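Local structure of TudS (Uncultured bacterium, 6Z96) at residues M1-I6 with G91-L96; A95-G100 with I134-E139. The protein probably catalyses the non-redox removal of sulfur from thiouracil, using a [4Fe-4S] cluster that takes up the released sulfide in a [4Fe-5S] intermediate. One frame throughout, in Å; residues are numbered along the deposited sequence.

Overall arrangement
Contacts 1 and 2 share A95 and L96 of strand 94-96, which takes strand 5-8 on one flank and strand 135-137 on the other in a four-stranded parallel sheet. Their centres lie about 12 Å apart, and the backbone of R93 and Q135 joins them. Both are largely buried, but they run out in different places. Contact 1, about 13 Å from the centre of the chain, ends in a salt bridge and a bridging water at partly exposed E3 and exposed R93. Contact 2, about 6 Å from that centre, continues past the strands into the loop of the iron-sulfur pocket, where E139 and the E99 carbonyl hold the K98 ammonium.

Contact 1 (M1-I6 with G91-L96); sequences MKEKII and GIRFAL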
loop_
_atom_site.group_PDB
_atom_site.type_symbol
_atom_site.label_atom_id
_atom_site.label_comp_id
_atom_site.label_asym_id
_atom_site.label_seq_id
_atom_site.Cartn_x
_atom_site.Cartn_y
_atom_site.Cartn_z
ATOM N N MET A 1 5.459 -21.032 -9.460
ATOM C CA MET A 1 4.654 -20.552 -10.578
ATOM C C MET A 1 4.762 -19.019 -10.719
ATOM O O MET A 1 5.346 -18.355 -9.860
ATOM C CB MET A 1 3.188 -20.997 -10.383
ATOM N N LYS A 2 4.232 -18.460 -11.815
ATOM C CA LYS A 2 4.231 -17.014 -12.010
ATOM C C LYS A 2 3.150 -16.431 -11.092
ATOM O O LYS A 2 1.971 -16.370 -11.441
ATOM C CB LYS A 2 3.978 -16.663 -13.483
ATOM C CG LYS A 2 5.117 -17.119 -14.393
ATOM N N GLU A 3 3.557 -16.063 -9.893
ATOM C CA GLU A 3 2.644 -15.562 -8.881
ATOM C C GLU A 3 2.225 -14.105 -9.117
ATOM O O GLU A 3 2.891 -13.368 -9.835
ATOM C CB GLU A 3 3.305 -15.685 -7.514
ATOM C CG GLU A 3 3.662 -17.112 -7.147
ATOM C CD GLU A 3 3.958 -17.310 -5.675
ATOM O OE1 GLU A 3 3.901 -16.316 -4.911
ATOM O OE2 GLU A 3 4.238 -18.465 -5.282
ATOM N N LYS A 4 1.146 -13.697 -8.459
ATOM C CA LYS A 4 0.641 -12.325 -8.544
ATOM C C LYS A 4 1.058 -11.519 -7.322
ATOM O O LYS A 4 1.433 -12.070 -6.293
ATOM C CB LYS A 4 -0.890 -12.319 -8.615
ATOM C CG LYS A 4 -1.437 -13.114 -9.788
ATOM C CD LYS A 4 -2.932 -13.045 -9.758
ATOM C CE LYS A 4 -3.572 -13.972 -10.762
ATOM N NZ LYS A 4 -4.988 -14.241 -10.395
ATOM N N ILE A 5 1.022 -10.192 -7.458
ATOM C CA ILE A 5 1.300 -9.313 -6.338
ATOM C C ILE A 5 0.137 -8.333 -6.198
ATOM O O ILE A 5 -0.594 -8.098 -7.165
ATOM C CB ILE A 5 2.640 -8.557 -6.495
ATOM C CG1 ILE A 5 2.591 -7.491 -7.603
ATOM C CG2 ILE A 5 3.827 -9.528 -6.681
ATOM C CD1 ILE A 5 3.856 -6.571 -7.622
ATOM N N ILE A 6 0.021 -7.728 -5.004
ATOM C CA ILE A 6 -0.929 -6.637 -4.819
ATOM C C ILE A 6 -0.074 -5.362 -4.876
ATOM O O ILE A 6 1.060 -5.330 -4.376
ATOM C CB ILE A 6 -1.697 -6.800 -3.491
ATOM C CG1 ILE A 6 -2.764 -5.716 -3.324
ATOM C CG2 ILE A 6 -0.778 -6.797 -2.300
ATOM C CD1 ILE A 6 -3.747 -6.024 -2.151
ATOM N N GLY A 91 -4.147 -15.916 -3.318
ATOM C CA GLY A 91 -2.896 -16.596 -3.004
ATOM C C GLY A 91 -1.673 -15.707 -3.138
ATOM O O GLY A 91 -0.590 -16.173 -3.484
ATOM N N ILE A 92 -1.827 -14.419 -2.853
ATOM C CA ILE A 92 -0.744 -13.459 -2.953
ATOM C C ILE A 92 0.097 -13.404 -1.692
ATOM O O ILE A 92 -0.435 -13.291 -0.589
ATOM C CB ILE A 92 -1.346 -12.076 -3.306
ATOM C CG1 ILE A 92 -1.949 -12.116 -4.720
ATOM C CG2 ILE A 92 -0.312 -10.963 -3.160
ATOM C CD1 ILE A 92 -2.714 -10.811 -5.122
ATOM N N ARG A 93 1.426 -13.452 -1.853
ATOM C CA ARG A 93 2.319 -13.396 -0.711
ATOM C C ARG A 93 3.301 -12.207 -0.757
ATOM O O ARG A 93 4.156 -12.103 0.115
ATOM C CB ARG A 93 3.056 -14.747 -0.526
ATOM C CG ARG A 93 3.673 -15.294 -1.779
ATOM C CD ARG A 93 3.699 -16.836 -1.835
ATOM N NE ARG A 93 4.752 -17.443 -1.030
ATOM C CZ ARG A 93 5.542 -18.430 -1.449
ATOM N NH1 ARG A 93 6.460 -18.942 -0.641
ATOM N NH2 ARG A 93 5.431 -18.901 -2.688
ATOM N N PHE A 94 3.180 -11.320 -1.777
ATOM C CA PHE A 94 4.035 -10.141 -1.918
ATOM C C PHE A 94 3.173 -8.909 -2.205
ATOM O O PHE A 94 2.221 -8.991 -2.979
ATOM C CB PHE A 94 5.010 -10.304 -3.095
ATOM C CG PHE A 94 5.925 -11.502 -2.970
ATOM C CD1 PHE A 94 7.046 -11.454 -2.169
ATOM C CD2 PHE A 94 5.654 -12.673 -3.651
ATOM C CE1 PHE A 94 7.887 -12.562 -2.046
ATOM C CE2 PHE A 94 6.506 -13.777 -3.540
ATOM C CZ PHE A 94 7.621 -13.700 -2.750
ATOM N N ALA A 95 3.560 -7.763 -1.629
ATOM C CA ALA A 95 2.871 -6.500 -1.870
ATOM C C ALA A 95 3.872 -5.419 -2.215
ATOM O O ALA A 95 4.954 -5.368 -1.641
ATOM C CB ALA A 95 2.082 -6.086 -0.632
ATOM N N LEU A 96 3.512 -4.546 -3.158
ATOM C CA LEU A 96 4.331 -3.389 -3.513
ATOM C C LEU A 96 3.466 -2.194 -3.119
ATOM O O LEU A 96 2.489 -1.891 -3.805
ATOM C CB LEU A 96 4.614 -3.366 -5.018
ATOM C CG LEU A 96 5.234 -2.084 -5.577
ATOM C CD1 LEU A 96 6.516 -1.707 -4.846
ATOM C CD2 LEU A 96 5.478 -2.215 -7.095
HETATM O O HOH W 1 2.421 -13.773 -4.595
HETATM O O HOH W 2 -0.339 -15.561 -6.793
#
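The two central strands of the four-stranded parallel sheet, 5-8 and 94-96, are joined where I6 bridges across to A95. I6 N donates to F94 O over 3.2 Å, and I6 O takes the amide of L96, N to O 2.8 Å, so one residue bonds to both neighbours of its partner, as in any parallel ladder. On the face shared by I6 and A95 the fit is tight: CG2 of I6 comes to 3.4 Å from CB of A95, closer than carbons usually pack. I6 has CG1 anti to the backbone N (chi1 -176°), which puts CG2, and not the longer branch, over the alanine. I92 adds its CG2 beside the I6 backbone, and helix 73-90 covers I6 through L86 and C87 and I92 through C87.

The sheet is a layer of an alpha/beta fold, and its other face is covered by helix 142-151. There I5 lies across F94 at about a right angle, its CG2 3.9 Å from F94 CB, while L149 and A148 of the helix pack on this pair.

Ahead of the strand the chains diverge and polar groups take over. E3 OE2 uses its syn lone pair for the salt bridge to R93 NH2, 2.9 Å away; the bond is bent (141° at the hydrogen), although the oxygen lies at the guanidinium edge, and the two planes are turned 35° apart. A water fills the fork between the chains: it donates to E3 OE1 at 3.0 Å and to K4 O at 2.6 Å, and it accepts from R93 N at 2.9 Å. K4 turns its amine elsewhere, to Q90 at the end of helix 73-90, whose last turn is closed by G91 in a Schellman motif.

Contact 2 (A95-G100 with I134-E139); sequences ALLKEG and IQVFSE
K98, whose side chain lies about 4 Å from the iron-sulfur cluster, forms a salt bridge with E139 and reaches it by doubling back. Its CB points away from segment 134-139, and CG continues anti to the backbone N. The turn at chi2 (73°) then brings CD to 3.6 Å from E139 OE2. CE follows the same oxygen, and NZ ends 2.8 Å from E139 OE2, which it meets on the syn side but 25° out of the carboxylate plane. NZ also donates to E99 O at 2.8 Å, so two oxygens fix the ammonium while the lysine side chain touches the cluster. The other carboxylate oxygen is used as well: E139 OE1 accepts the amide of E99, N to O 2.9 Å, through its syn lone pair. With an alanine at E139, the E99 amide and the K98 ammonium would probably each lose a partner, and the ammonium, left with E99 O, would be less firmly oriented.

These groups lie just beyond the strands, where, as in many parallel alpha/beta folds, the loops carry the site. Behind them strands 94-96 and 135-137 pair in parallel: A95 N bonds to Q135 O, A95 O to F137 N, and F137 O to L97 N. V136 shares one face with A95, and its CG1 meets L97 CD1 at 3.8 Å under helix 124-131. On the opposite face, CD1 of L96 lies 3.4 Å from S138 O.

E99 continues the loop. Its OE1 accepts G100 N (2.9 Å) on the anti lone pair and also the amides of S106, G107 and R108, while OE2 takes a water that bridges to the hydroxyl of S138, itself bonded to D140 N.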
loop_
_atom_site.group_PDB
_atom_site.type_symbol
_atom_site.label_atom_id
_atom_site.label_comp_id
_atom_site.label_asym_id
_atom_site.label_seq_id
_atom_site.Cartn_x
_atom_site.Cartn_y
_atom_site.Cartn_z
ATOM N N ALA A 95 3.560 -7.763 -1.629
ATOM C CA ALA A 95 2.871 -6.500 -1.870
ATOM C C ALA A 95 3.872 -5.419 -2.215
ATOM O O ALA A 95 4.954 -5.368 -1.641
ATOM C CB ALA A 95 2.082 -6.086 -0.632
ATOM N N LEU A 96 3.512 -4.546 -3.158
ATOM C CA LEU A 96 4.331 -3.389 -3.513
ATOM C C LEU A 96 3.466 -2.194 -3.119
ATOM O O LEU A 96 2.489 -1.891 -3.805
ATOM C CB LEU A 96 4.614 -3.366 -5.018
ATOM C CG LEU A 96 5.234 -2.084 -5.577
ATOM C CD1 LEU A 96 6.516 -1.707 -4.846
ATOM C CD2 LEU A 96 5.478 -2.215 -7.095
ATOM N N LEU A 97 3.810 -1.550 -2.007
ATOM C CA LEU A 97 2.982 -0.474 -1.472
ATOM C C LEU A 97 3.726 0.840 -1.401
ATOM O O LEU A 97 4.936 0.867 -1.228
ATOM C CB LEU A 97 2.446 -0.867 -0.081
ATOM C CG LEU A 97 1.633 -2.158 -0.011
ATOM C CD1 LEU A 97 1.049 -2.346 1.441
ATOM C CD2 LEU A 97 0.475 -2.181 -1.027
ATOM N N LYS A 98 2.980 1.950 -1.509
ATOM C CA LYS A 98 3.550 3.300 -1.523
ATOM C C LYS A 98 4.178 3.736 -0.195
ATOM O O LYS A 98 3.530 3.774 0.842
ATOM C CB LYS A 98 2.439 4.300 -1.946
ATOM C CG LYS A 98 2.861 5.768 -1.896
ATOM C CD LYS A 98 3.818 6.098 -3.046
ATOM C CE LYS A 98 4.448 7.463 -2.821
ATOM N NZ LYS A 98 5.586 7.395 -1.852
ATOM N N GLU A 99 5.436 4.171 -0.254
ATOM C CA GLU A 99 6.150 4.592 0.946
ATOM C C GLU A 99 5.571 5.874 1.572
ATOM O O GLU A 99 5.053 6.734 0.861
ATOM C CB GLU A 99 7.645 4.794 0.611
ATOM C CG GLU A 99 8.529 5.000 1.830
ATOM C CD GLU A 99 8.479 3.860 2.832
ATOM O OE1 GLU A 99 7.460 3.748 3.556
ATOM O OE2 GLU A 99 9.486 3.121 2.954
ATOM N N GLY A 100 5.644 5.950 2.902
ATOM C CA GLY A 100 5.267 7.128 3.665
ATOM C C GLY A 100 3.812 7.265 4.024
ATOM O O GLY A 100 3.467 8.099 4.853
ATOM N N ILE A 134 2.680 -11.762 4.727
ATOM C CA ILE A 134 2.859 -11.220 3.388
ATOM C C ILE A 134 4.025 -10.256 3.428
ATOM O O ILE A 134 4.104 -9.413 4.333
ATOM C CB ILE A 134 1.533 -10.555 2.943
ATOM C CG1 ILE A 134 0.457 -11.654 2.764
ATOM C CG2 ILE A 134 1.710 -9.720 1.673
ATOM C CD1 ILE A 134 -0.954 -11.173 2.915
ATOM N N GLN A 135 4.973 -10.405 2.485
ATOM C CA GLN A 135 6.130 -9.523 2.461
ATOM C C GLN A 135 5.739 -8.237 1.733
ATOM O O GLN A 135 5.196 -8.298 0.631
ATOM C CB GLN A 135 7.293 -10.183 1.724
ATOM C CG GLN A 135 7.799 -11.422 2.453
ATOM C CD GLN A 135 8.959 -12.004 1.688
ATOM O OE1 GLN A 135 8.900 -13.124 1.161
ATOM N NE2 GLN A 135 10.022 -11.231 1.584
ATOM N N VAL A 136 6.038 -7.100 2.341
ATOM C CA VAL A 136 5.727 -5.796 1.768
ATOM C C VAL A 136 7.009 -5.079 1.404
ATOM O O VAL A 136 7.906 -4.915 2.243
ATOM C CB VAL A 136 4.898 -4.950 2.770
ATOM C CG1 VAL A 136 4.571 -3.568 2.170
ATOM C CG2 VAL A 136 3.615 -5.692 3.157
ATOM N N PHE A 137 7.058 -4.573 0.172
ATOM C CA PHE A 137 8.164 -3.799 -0.371
ATOM C C PHE A 137 7.651 -2.441 -0.809
ATOM O O PHE A 137 6.487 -2.335 -1.217
ATOM C CB PHE A 137 8.716 -4.501 -1.623
ATOM C CG PHE A 137 9.317 -5.866 -1.355
ATOM C CD1 PHE A 137 10.681 -6.014 -1.196
ATOM C CD2 PHE A 137 8.514 -6.995 -1.269
ATOM C CE1 PHE A 137 11.229 -7.274 -0.950
ATOM C CE2 PHE A 137 9.068 -8.249 -1.026
ATOM C CZ PHE A 137 10.419 -8.376 -0.903
ATOM N N SER A 138 8.499 -1.416 -0.739
ATOM C CA SER A 138 8.112 -0.099 -1.243
ATOM C C SER A 138 8.602 0.108 -2.678
ATOM O O SER A 138 9.355 -0.720 -3.215
ATOM C CB SER A 138 8.671 0.989 -0.332
ATOM O OG SER A 138 10.050 1.186 -0.618
ATOM N N GLU A 139 8.220 1.237 -3.300
ATOM C CA GLU A 139 8.697 1.567 -4.641
ATOM C C GLU A 139 10.226 1.830 -4.648
ATOM O O GLU A 139 10.801 1.968 -5.728
ATOM C CB GLU A 139 7.916 2.758 -5.228
ATOM C CG GLU A 139 8.251 4.094 -4.597
ATOM C CD GLU A 139 7.452 4.485 -3.369
ATOM O OE1 GLU A 139 6.876 3.586 -2.714
ATOM O OE2 GLU A 139 7.443 5.693 -3.032
HETATM O O HOH W 3 11.250 2.783 1.100
#